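Local coordinates for microcin B17-processing protein McbD (Escherichia coli str. K-12 substr. MG1655, PDB 6GRH), which is needed to process the inactive microcin B17 precursor peptide, McbA, into the active antibiotic, and belongs to the YcaO family, at residues A91-S96 with D101-H106; G163-F168 with N329-I334. The protein carries 1 engineered substitution. All coordinates share one frame; numbering follows the deposited sequence.

In the fold
Both contacts lie within the YcaO part of the chain and come one after the other in sequence, neither enclosing the other. Contact 1 comes first and is local: helix 82-95 ends, a four-residue link turns the chain, and helix 100-105 packs back on the helix just left, before the chain enters strand 108-115. Contact 2 spans far more sequence. It closes a loop of 160 residues, bringing the short helix 327-334 against the long helix 157-180, after which the chain runs into strand 339-347, a partner of strand 108-115 in the six-stranded antiparallel sheet. The two centres are 25 Å apart and the nearest atoms about 12 Å.

Contact 1: residues A91-S96 with D101-H106; sequences AFFQIS and DEIITH
Ile-103 reaches from helix 100-105 to the last turn of helix 82-95 and meets Phe-92 and Phe-93 there. The contact is apolar. CD1, at the end of the longer branch of Ile-103, lies 3.8 Å from Phe-92 CB and 3.9 Å from Phe-93 CB, so one methyl sits between the bases of two consecutive aromatic side chains. The shorter branch, CG2, turns to Phe-92 alone and comes within 4.0 Å of its CB, near the root of the ring. The two rings diverge from this point. CG of Phe-92 lies beside its own backbone N (chi1 -73°), and its ring leads away from helix 100-105; that of Phe-93 is anti to the backbone N (chi1 -168°), which leaves Ile-103 CD1 at the ring edge, near its plane, 4.1 Å from Phe-93 CD1.

The same methyl also packs on main chain, 3.3 Å from Phe-93 N and close to Phe-92 C, so the side chain bears on the helix backbone itself. With Phe-92 and Ile-103 as the nearest CA pair, at 7.2 Å, the two helices come close at this point.

No polar bond joins the two segments. Within 101-106, Asp-101 O accepts from both Thr-105 N and Thr-105 OG1, from opposite faces of its carbonyl plane, the hydroxyl at 3.1 Å. Phe-93 also has a cation-pi partner in Arg-100, at the start of helix 100-105.

Two consecutive helices joined by a short link thus pack together here. Leu-76 of helix 76-79 touches both Phe-92 and Ile-103, Thr-89 of helix 82-95 adds to the surroundings of Ile-103, and the Phe-92 ring meets Phe-108 of strand 108-115.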
loop_
_atom_site.group_PDB
_atom_site.type_symbol
_atom_site.label_atom_id
_atom_site.label_comp_id
_atom_site.label_asym_id
_atom_site.label_seq_id
_atom_site.Cartn_x
_atom_site.Cartn_y
_atom_site.Cartn_z
ATOM N N ALA E 91 23.674 60.642 -6.692
ATOM C CA ALA E 91 22.823 59.857 -5.793
ATOM C C ALA E 91 23.424 59.789 -4.386
ATOM O O ALA E 91 22.764 60.153 -3.418
ATOM C CB ALA E 91 22.579 58.450 -6.338
ATOM N N PHE E 92 24.675 59.346 -4.292
ATOM C CA PHE E 92 25.359 59.213 -2.994
ATOM C C PHE E 92 25.499 60.550 -2.255
ATOM O O PHE E 92 25.359 60.597 -1.034
ATOM C CB PHE E 92 26.758 58.592 -3.144
ATOM C CG PHE E 92 26.768 57.112 -3.444
ATOM C CD1 PHE E 92 25.989 56.219 -2.725
ATOM C CD2 PHE E 92 27.610 56.606 -4.430
ATOM C CE1 PHE E 92 26.018 54.854 -3.012
ATOM C CE2 PHE E 92 27.650 55.251 -4.714
ATOM C CZ PHE E 92 26.854 54.374 -4.000
ATOM N N PHE E 93 25.743 61.634 -2.988
ATOM C CA PHE E 93 25.821 62.969 -2.374
ATOM C C PHE E 93 24.546 63.370 -1.613
ATOM O O PHE E 93 24.634 64.071 -0.617
ATOM C CB PHE E 93 26.169 64.020 -3.415
ATOM C CG PHE E 93 26.546 65.354 -2.832
ATOM C CD1 PHE E 93 27.784 65.530 -2.221
ATOM C CD2 PHE E 93 25.673 66.444 -2.910
ATOM C CE1 PHE E 93 28.139 66.758 -1.683
ATOM C CE2 PHE E 93 26.026 67.676 -2.373
ATOM C CZ PHE E 93 27.262 67.833 -1.762
ATOM N N GLN E 94 23.376 62.888 -2.038
ATOM C CA GLN E 94 22.119 63.157 -1.295
ATOM C C GLN E 94 21.862 62.195 -0.132
ATOM O O GLN E 94 21.096 62.487 0.778
ATOM C CB GLN E 94 20.926 63.034 -2.222
ATOM C CG GLN E 94 20.958 63.944 -3.420
ATOM C CD GLN E 94 19.796 63.651 -4.335
ATOM O OE1 GLN E 94 18.628 63.721 -3.923
ATOM N NE2 GLN E 94 20.104 63.280 -5.569
ATOM N N ILE E 95 22.466 61.025 -0.196
ATOM C CA ILE E 95 22.149 59.938 0.726
ATOM C C ILE E 95 22.886 60.107 2.062
ATOM O O ILE E 95 22.271 59.970 3.119
ATOM C CB ILE E 95 22.371 58.584 0.019
ATOM C CG1 ILE E 95 21.322 58.459 -1.111
ATOM C CG2 ILE E 95 22.238 57.413 0.988
ATOM C CD1 ILE E 95 21.514 57.288 -2.046
ATOM N N SER E 96 24.181 60.416 2.020
ATOM C CA SER E 96 24.943 60.767 3.235
ATOM C C SER E 96 25.224 62.270 3.263
ATOM O O SER E 96 24.926 62.984 2.312
ATOM C CB SER E 96 26.260 59.990 3.279
ATOM O OG SER E 96 27.214 60.520 2.364
ATOM N N ASP E 101 33.982 65.043 -3.019
ATOM C CA ASP E 101 35.401 64.658 -2.973
ATOM C C ASP E 101 35.560 63.312 -2.259
ATOM O O ASP E 101 36.261 62.420 -2.762
ATOM C CB ASP E 101 36.263 65.730 -2.279
ATOM C CG ASP E 101 37.626 65.950 -2.961
ATOM O OD1 ASP E 101 38.153 65.016 -3.609
ATOM O OD2 ASP E 101 38.178 67.074 -2.827
ATOM N N GLU E 102 34.899 63.158 -1.106
ATOM C CA GLU E 102 34.977 61.896 -0.378
ATOM C C GLU E 102 34.332 60.767 -1.179
ATOM O O GLU E 102 34.872 59.675 -1.198
ATOM C CB GLU E 102 34.379 61.969 1.040
ATOM C CG GLU E 102 34.578 60.654 1.816
ATOM C CD GLU E 102 34.360 60.734 3.324
ATOM O OE1 GLU E 102 34.374 61.848 3.900
ATOM O OE2 GLU E 102 34.189 59.652 3.945
ATOM N N ILE E 103 33.206 61.044 -1.841
ATOM C CA ILE E 103 32.510 60.040 -2.656
ATOM C C ILE E 103 33.357 59.588 -3.846
ATOM O O ILE E 103 33.429 58.383 -4.100
ATOM C CB ILE E 103 31.128 60.532 -3.145
ATOM C CG1 ILE E 103 30.177 60.685 -1.957
ATOM C CG2 ILE E 103 30.535 59.562 -4.172
ATOM C CD1 ILE E 103 28.981 61.561 -2.225
ATOM N N ILE E 104 33.990 60.515 -4.575
ATOM C CA ILE E 104 34.727 60.079 -5.768
ATOM C C ILE E 104 36.079 59.430 -5.480
ATOM O O ILE E 104 36.599 58.737 -6.355
ATOM C CB ILE E 104 34.821 61.139 -6.898
ATOM C CG1 ILE E 104 35.743 62.313 -6.546
ATOM C CG2 ILE E 104 33.419 61.599 -7.309
ATOM C CD1 ILE E 104 35.948 63.271 -7.707
ATOM N N THR E 105 36.634 59.605 -4.275
ATOM C CA THR E 105 37.918 58.972 -3.937
ATOM C C THR E 105 37.764 57.677 -3.143
ATOM O O THR E 105 38.733 56.937 -2.997
ATOM C CB THR E 105 38.876 59.916 -3.179
ATOM O OG1 THR E 105 38.313 60.274 -1.914
ATOM C CG2 THR E 105 39.156 61.186 -3.988
ATOM N N HIS E 106 36.569 57.396 -2.630
ATOM C CA HIS E 106 36.364 56.184 -1.849
ATOM C C HIS E 106 36.409 54.940 -2.764
ATOM O O HIS E 106 35.847 54.939 -3.867
ATOM C CB HIS E 106 35.035 56.242 -1.090
ATOM C CG HIS E 106 34.813 55.069 -0.186
ATOM N ND1 HIS E 106 35.533 54.885 0.977
ATOM C CD2 HIS E 106 33.975 54.010 -0.285
ATOM C CE1 HIS E 106 35.135 53.767 1.561
ATOM N NE2 HIS E 106 34.190 53.218 0.816
#

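Contact 2: residues G163-F168 with N329-I334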
loop_
_atom_site.group_PDB
_atom_site.type_symbol
_atom_site.label_atom_id
_atom_site.label_comp_id
_atom_site.label_asym_id
_atom_site.label_seq_id
_atom_site.Cartn_x
_atom_site.Cartn_y
_atom_site.Cartn_z
ATOM N N GLY E 163 11.497 39.778 -14.716
ATOM C CA GLY E 163 11.012 39.841 -13.344
ATOM C C GLY E 163 11.546 41.067 -12.603
ATOM O O GLY E 163 10.813 41.727 -11.871
ATOM N N SER E 164 12.837 41.363 -12.781
ATOM C CA SER E 164 13.450 42.538 -12.167
ATOM C C SER E 164 12.836 43.835 -12.721
ATOM O O SER E 164 12.522 44.744 -11.967
ATOM C CB SER E 164 14.956 42.532 -12.374
ATOM O OG SER E 164 15.547 41.610 -11.473
ATOM N N LEU E 165 12.665 43.903 -14.032
ATOM C CA LEU E 165 12.007 45.054 -14.673
ATOM C C LEU E 165 10.600 45.306 -14.140
ATOM O O LEU E 165 10.223 46.466 -13.936
ATOM C CB LEU E 165 11.894 44.862 -16.178
ATOM C CG LEU E 165 13.067 45.286 -17.040
ATOM C CD1 LEU E 165 12.809 44.846 -18.485
ATOM C CD2 LEU E 165 13.275 46.794 -16.977
ATOM N N CYS E 166 9.825 44.232 -13.962
ATOM C CA CYS E 166 8.470 44.335 -13.437
ATOM C C CYS E 166 8.478 44.899 -12.027
ATOM O O CYS E 166 7.763 45.849 -11.723
ATOM C CB CYS E 166 7.730 42.991 -13.513
ATOM S SG CYS E 166 7.260 42.554 -15.214
ATOM N N GLU E 167 9.342 44.363 -11.178
ATOM C CA GLU E 167 9.447 44.880 -9.830
ATOM C C GLU E 167 9.929 46.330 -9.794
ATOM O O GLU E 167 9.409 47.114 -9.019
ATOM C CB GLU E 167 10.371 44.023 -8.967
ATOM C CG GLU E 167 10.199 44.351 -7.502
ATOM C CD GLU E 167 10.690 43.228 -6.630
ATOM O OE1 GLU E 167 9.992 42.180 -6.593
ATOM O OE2 GLU E 167 11.772 43.403 -6.017
ATOM N N PHE E 168 10.910 46.663 -10.630
ATOM C CA PHE E 168 11.415 48.051 -10.766
ATOM C C PHE E 168 10.280 48.992 -11.139
ATOM O O PHE E 168 10.101 50.029 -10.508
ATOM C CB PHE E 168 12.516 48.097 -11.832
ATOM C CG PHE E 168 13.120 49.464 -12.065
ATOM C CD1 PHE E 168 14.122 49.948 -11.234
ATOM C CD2 PHE E 168 12.714 50.239 -13.145
ATOM C CE1 PHE E 168 14.703 51.184 -11.464
ATOM C CE2 PHE E 168 13.289 51.489 -13.380
ATOM C CZ PHE E 168 14.298 51.950 -12.533
ATOM N N ASN E 329 12.759 51.410 -24.538
ATOM C CA ASN E 329 12.847 52.744 -25.145
ATOM C C ASN E 329 12.337 53.796 -24.165
ATOM O O ASN E 329 12.992 54.809 -23.953
ATOM C CB ASN E 329 12.063 52.842 -26.477
ATOM C CG ASN E 329 12.774 52.145 -27.643
ATOM O OD1 ASN E 329 13.888 51.613 -27.507
ATOM N ND2 ASN E 329 12.134 52.141 -28.788
ATOM N N TYR E 330 11.188 53.541 -23.552
ATOM C CA TYR E 330 10.635 54.473 -22.588
ATOM C C TYR E 330 11.648 54.762 -21.464
ATOM O O TYR E 330 11.919 55.913 -21.146
ATOM C CB TYR E 330 9.336 53.922 -22.010
ATOM C CG TYR E 330 8.844 54.689 -20.808
ATOM C CD1 TYR E 330 8.151 55.902 -20.958
ATOM C CD2 TYR E 330 9.098 54.219 -19.514
ATOM C CE1 TYR E 330 7.703 56.607 -19.853
ATOM C CE2 TYR E 330 8.664 54.918 -18.403
ATOM C CZ TYR E 330 7.971 56.106 -18.571
ATOM O OH TYR E 330 7.537 56.785 -17.458
ATOM N N LEU E 331 12.200 53.710 -20.869
ATOM C CA LEU E 331 13.156 53.885 -19.765
ATOM C C LEU E 331 14.411 54.631 -20.196
ATOM O O LEU E 331 14.875 55.524 -19.481
ATOM C CB LEU E 331 13.540 52.538 -19.141
ATOM C CG LEU E 331 12.425 51.916 -18.296
ATOM C CD1 LEU E 331 12.741 50.481 -17.918
ATOM C CD2 LEU E 331 12.103 52.759 -17.072
ATOM N N GLN E 332 14.938 54.281 -21.368
ATOM C CA GLN E 332 16.155 54.906 -21.881
ATOM C C GLN E 332 15.992 56.400 -22.138
ATOM O O GLN E 332 16.952 57.138 -21.995
ATOM C CB GLN E 332 16.668 54.214 -23.147
ATOM C CG GLN E 332 18.099 54.615 -23.485
ATOM C CD GLN E 332 18.709 53.801 -24.604
ATOM O OE1 GLN E 332 18.003 53.116 -25.353
ATOM N NE2 GLN E 332 20.035 53.874 -24.727
ATOM N N GLN E 333 14.789 56.828 -22.513
ATOM C CA GLN E 333 14.470 58.258 -22.710
ATOM C C GLN E 333 14.589 59.031 -21.401
ATOM O O GLN E 333 15.016 60.180 -21.397
ATOM C CB GLN E 333 13.066 58.458 -23.319
ATOM C CG GLN E 333 13.001 58.223 -24.816
ATOM N N ILE E 334 14.240 58.389 -20.290
ATOM C CA ILE E 334 14.413 58.983 -18.975
ATOM C C ILE E 334 15.897 58.971 -18.582
ATOM O O ILE E 334 16.398 59.970 -18.108
ATOM C CB ILE E 334 13.526 58.284 -17.914
ATOM C CG1 ILE E 334 12.037 58.458 -18.276
ATOM C CG2 ILE E 334 13.822 58.825 -16.504
ATOM C CD1 ILE E 334 11.101 57.461 -17.619
#
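The ring of Phe-168 is the one flat group that meets the other segment, and it does so by its edge: Leu-331 CD2 lies near the ring plane, 4.1 Å from Phe-168 CE2. Phe-362 meets the same ring in an edge-to-face pair, and Ile-357 of strand 350-358 touches both Phe-168 and Leu-165, so that strand adjoins the same two side chains of helix 157-180. With CG anti to the backbone N (chi1 -180°), the Phe-168 ring carries on in the direction of helix 327-334.

Leu-331 divides its two methyls between two partners about one helical turn apart. While CD2 goes to the ring, CD1 meets Leu-165 CD2 at 3.8 Å, methyl against methyl. Leu-165 starts out obliquely to the other helix, and only its end closes the distance. In both pairs the side chains run past one another in opposite directions, so the forked end of Leu-331 enters between Leu-165 and Phe-168. The backbones stay well apart, with 10.3 Å between Leu-165 CA and Leu-331 CA, the nearest such pair. Next to Leu-165 in sequence, Ser-164 OG is hydrogen-bonded with Gly-150 O and with Thr-355 OG1.

Between these two segments three apolar side chains make the contact and bury 103 Å² in total. Dispersion and the exclusion of water therefore join 163-168 to 329-334 over a small area, without directional bonds from one segment to the other.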